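Local coordinates for protein peptidoglycan hydrolase FlgJ (Sphingomonas sp. A1, PDB 3VWO) that probably hydrolyses the peptidoglycan layer as a flagellum-specific muramidase, to let the flagellar rod assemble in the periplasmic space, at residues A7-A12 and F25-A30. Sequence-based numbering, arbitrary orientation.
Sequences ATWPQA and FLVAQA
Val27 reaches from helix 23-34 into a notch on helix 2-19 formed by Thr8, Trp9 and Ala12, a compact example of how a branched side chain fits beside a small one within a group of five touching residues. Val27 CG2 makes the tightest apolar touch, 3.6 Å from Ala12 CB. The same methyl, Val27 CG2, lies 3.9 Å from Trp9 CD1, approaching the indole obliquely at its pyrrole part, with the two side chains set at about a right angle. The other methyl is turned toward Thr8: anti to the backbone N (chi1 175°), Val27 CG1 comes to 3.7 Å from Thr8 OG1. CG1 thus meets Thr8, while CG2 sits among Trp9, Ala12 and the Thr8 hydroxyl.

Leu26 adds a second apolar pair, Leu26 CB facing Ala12 CB at 4.3 Å. Its methyl Leu26 CD1 makes a van der Waals contact with a polar atom, 3.8 Å from Ala12 O. The small side chain of Ala12 is consistent with the close approach of the backbones here, the CA atoms of Ala12 and Leu26 lying 6.0 Å apart.

No hydrogen bond joins the two segments. The hydroxyl of Thr8 is instead hydrogen-bonded to Phe4 O, one turn back in its own helix, so a polar group can sit against Val27 with its hydrogen-bonding need met internally.

Around this contact, Phe95 of helix 91-104 touches Ala12, and helix 146-154 contributes Leu148 against Val27 and Leu152 against Trp9. The short segments run at 133° to each other, their axes 9.2 Å apart at closest approach. This is an oblique crossing, nearer antiparallel than parallel, of consecutive helices in the buried, mainly helical part of the glycosyl hydrolase 73 domain, a member of the lysozyme superfamily and the C-terminal section of FlgJ.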
ATOM      1  N   ALA A   7       5.591  12.895   4.377  1.00 30.30           N
ATOM      2  CA  ALA A   7       4.138  12.978   4.475  1.00 33.46           C
ATOM      3  C   ALA A   7       3.502  11.690   4.997  1.00 39.63           C
ATOM      4  O   ALA A   7       2.402  11.711   5.547  1.00 37.24           O
ATOM      5  CB  ALA A   7       3.537  13.354   3.122  1.00 43.82           C
ATOM      6  N   THR A   8       4.188  10.566   4.826  1.00 31.33           N
ATOM      7  CA  THR A   8       3.556   9.285   5.117  1.00 24.84           C
ATOM      8  C   THR A   8       4.031   8.637   6.415  1.00 30.94           C
ATOM      9  O   THR A   8       3.255   7.952   7.083  1.00 30.17           O
ATOM     10  CB  THR A   8       3.706   8.298   3.943  1.00 29.67           C
ATOM     11  OG1 THR A   8       5.095   8.069   3.681  1.00 27.26           O
ATOM     12  CG2 THR A   8       3.043   8.866   2.693  1.00 31.71           C
ATOM     13  N   TRP A   9       5.291   8.860   6.776  1.00 26.94           N
ATOM     14  CA  TRP A   9       5.858   8.157   7.942  1.00 31.80           C
ATOM     15  C   TRP A   9       5.051   8.285   9.248  1.00 36.04           C
ATOM     16  O   TRP A   9       4.805   7.275   9.912  1.00 29.40           O
ATOM     17  CB  TRP A   9       7.339   8.499   8.169  1.00 31.07           C
ATOM     18  CG  TRP A   9       8.055   7.461   9.012  1.00 43.06           C
ATOM     19  CD1 TRP A   9       8.739   6.369   8.559  1.00 41.72           C
ATOM     20  CD2 TRP A   9       8.136   7.415  10.444  1.00 44.67           C
ATOM     21  NE1 TRP A   9       9.246   5.650   9.618  1.00 38.56           N
ATOM     22  CE2 TRP A   9       8.890   6.274  10.785  1.00 42.96           C
ATOM     23  CE3 TRP A   9       7.647   8.232  11.469  1.00 48.04           C
ATOM     24  CZ2 TRP A   9       9.164   5.927  12.108  1.00 53.08           C
ATOM     25  CZ3 TRP A   9       7.922   7.887  12.780  1.00 49.28           C
ATOM     26  CH2 TRP A   9       8.673   6.744  13.089  1.00 48.87           C
ATOM     27  N   PRO A  10       4.644   9.514   9.626  1.00 36.28           N
ATOM     28  CA  PRO A  10       3.842   9.639  10.851  1.00 39.99           C
ATOM     29  C   PRO A  10       2.578   8.780  10.843  1.00 43.79           C
ATOM     30  O   PRO A  10       2.313   8.072  11.813  1.00 39.99           O
ATOM     31  CB  PRO A  10       3.460  11.119  10.860  1.00 45.27           C
ATOM     32  CG  PRO A  10       4.571  11.781  10.163  1.00 41.07           C
ATOM     33  CD  PRO A  10       4.994  10.837   9.077  1.00 43.34           C
ATOM     34  N   GLN A  11       1.816   8.834   9.755  1.00 43.92           N
ATOM     35  CA  GLN A  11       0.603   8.025   9.633  1.00 33.53           C
ATOM     36  C   GLN A  11       0.920   6.541   9.481  1.00 37.75           C
ATOM     37  O   GLN A  11       0.133   5.679   9.881  1.00 44.74           O
ATOM     38  CB  GLN A  11      -0.246   8.512   8.457  1.00 50.04           C
ATOM     39  CG  GLN A  11      -0.823   9.911   8.639  1.00 46.84           C
ATOM     40  CD  GLN A  11       0.201  11.012   8.430  1.00 56.35           C
ATOM     41  OE1 GLN A  11       1.288  10.774   7.903  1.00 52.24           O
ATOM     42  NE2 GLN A  11      -0.142  12.227   8.848  1.00 65.24           N
ATOM     43  N   ALA A  12       2.077   6.237   8.910  1.00 24.95           N
ATOM     44  CA  ALA A  12       2.495   4.851   8.775  1.00 27.32           C
ATOM     45  C   ALA A  12       2.769   4.277  10.162  1.00 38.91           C
ATOM     46  O   ALA A  12       2.439   3.127  10.448  1.00 33.35           O
ATOM     47  CB  ALA A  12       3.727   4.753   7.907  1.00 29.47           C
ATOM     48  N   PHE A  25       8.061  -0.409   6.688  1.00 19.08           N
ATOM     49  CA  PHE A  25       7.527  -1.463   5.830  1.00 18.40           C
ATOM     50  C   PHE A  25       6.306  -0.940   5.102  1.00 19.45           C
ATOM     51  O   PHE A  25       6.105  -1.216   3.919  1.00 22.72           O
ATOM     52  CB  PHE A  25       7.086  -2.686   6.640  1.00 19.81           C
ATOM     53  CG  PHE A  25       8.221  -3.572   7.102  1.00 20.48           C
ATOM     54  CD1 PHE A  25       9.524  -3.109   7.153  1.00 24.71           C
ATOM     55  CD2 PHE A  25       7.966  -4.884   7.470  1.00 22.76           C
ATOM     56  CE1 PHE A  25      10.561  -3.941   7.586  1.00 29.08           C
ATOM     57  CE2 PHE A  25       8.994  -5.721   7.904  1.00 21.67           C
ATOM     58  CZ  PHE A  25      10.291  -5.248   7.959  1.00 26.22           C
ATOM     59  N   LEU A  26       5.472  -0.203   5.829  1.00 19.69           N
ATOM     60  CA  LEU A  26       4.262   0.364   5.241  1.00 20.20           C
ATOM     61  C   LEU A  26       4.583   1.546   4.312  1.00 22.04           C
ATOM     62  O   LEU A  26       3.942   1.727   3.270  1.00 21.48           O
ATOM     63  CB  LEU A  26       3.292   0.795   6.334  1.00 21.19           C
ATOM     64  CG  LEU A  26       2.900  -0.281   7.358  1.00 23.60           C
ATOM     65  CD1 LEU A  26       1.709   0.197   8.160  1.00 24.11           C
ATOM     66  CD2 LEU A  26       2.578  -1.596   6.668  1.00 21.98           C
ATOM     67  N   VAL A  27       5.569   2.354   4.683  1.00 23.46           N
ATOM     68  CA  VAL A  27       6.017   3.424   3.778  1.00 22.57           C
ATOM     69  C   VAL A  27       6.565   2.825   2.486  1.00 26.16           C
ATOM     70  O   VAL A  27       6.278   3.308   1.388  1.00 24.62           O
ATOM     71  CB  VAL A  27       7.101   4.299   4.426  1.00 22.61           C
ATOM     72  CG1 VAL A  27       7.634   5.330   3.421  1.00 21.77           C
ATOM     73  CG2 VAL A  27       6.548   4.986   5.662  1.00 24.28           C
ATOM     74  N   ALA A  28       7.354   1.766   2.617  1.00 21.73           N
ATOM     75  CA  ALA A  28       7.906   1.082   1.448  1.00 23.02           C
ATOM     76  C   ALA A  28       6.814   0.520   0.539  1.00 22.72           C
ATOM     77  O   ALA A  28       6.904   0.615  -0.689  1.00 22.49           O
ATOM     78  CB  ALA A  28       8.851  -0.029   1.888  1.00 22.23           C
ATOM     79  N   GLN A  29       5.784  -0.074   1.136  1.00 20.85           N
ATOM     80  CA  GLN A  29       4.720  -0.667   0.347  1.00 18.61           C
ATOM     81  C   GLN A  29       3.953   0.427  -0.379  1.00 19.20           C
ATOM     82  O   GLN A  29       3.602   0.277  -1.545  1.00 23.27           O
ATOM     83  CB  GLN A  29       3.751  -1.483   1.212  1.00 19.21           C
ATOM     84  CG  GLN A  29       2.736  -2.252   0.372  1.00 21.47           C
ATOM     85  CD  GLN A  29       1.863  -3.188   1.185  1.00 24.37           C
ATOM     86  OE1 GLN A  29       1.874  -3.160   2.419  1.00 21.48           O
ATOM     87  NE2 GLN A  29       1.100  -4.028   0.492  1.00 21.61           N
ATOM     88  N   ALA A  30       3.700   1.527   0.317  1.00 20.01           N
ATOM     89  CA  ALA A  30       3.031   2.670  -0.302  1.00 22.58           C
ATOM     90  C   ALA A  30       3.885   3.235  -1.442  1.00 21.29           C
ATOM     91  O   ALA A  30       3.364   3.633  -2.502  1.00 24.69           O
ATOM     92  CB  ALA A  30       2.756   3.733   0.739  1.00 20.80           C
TER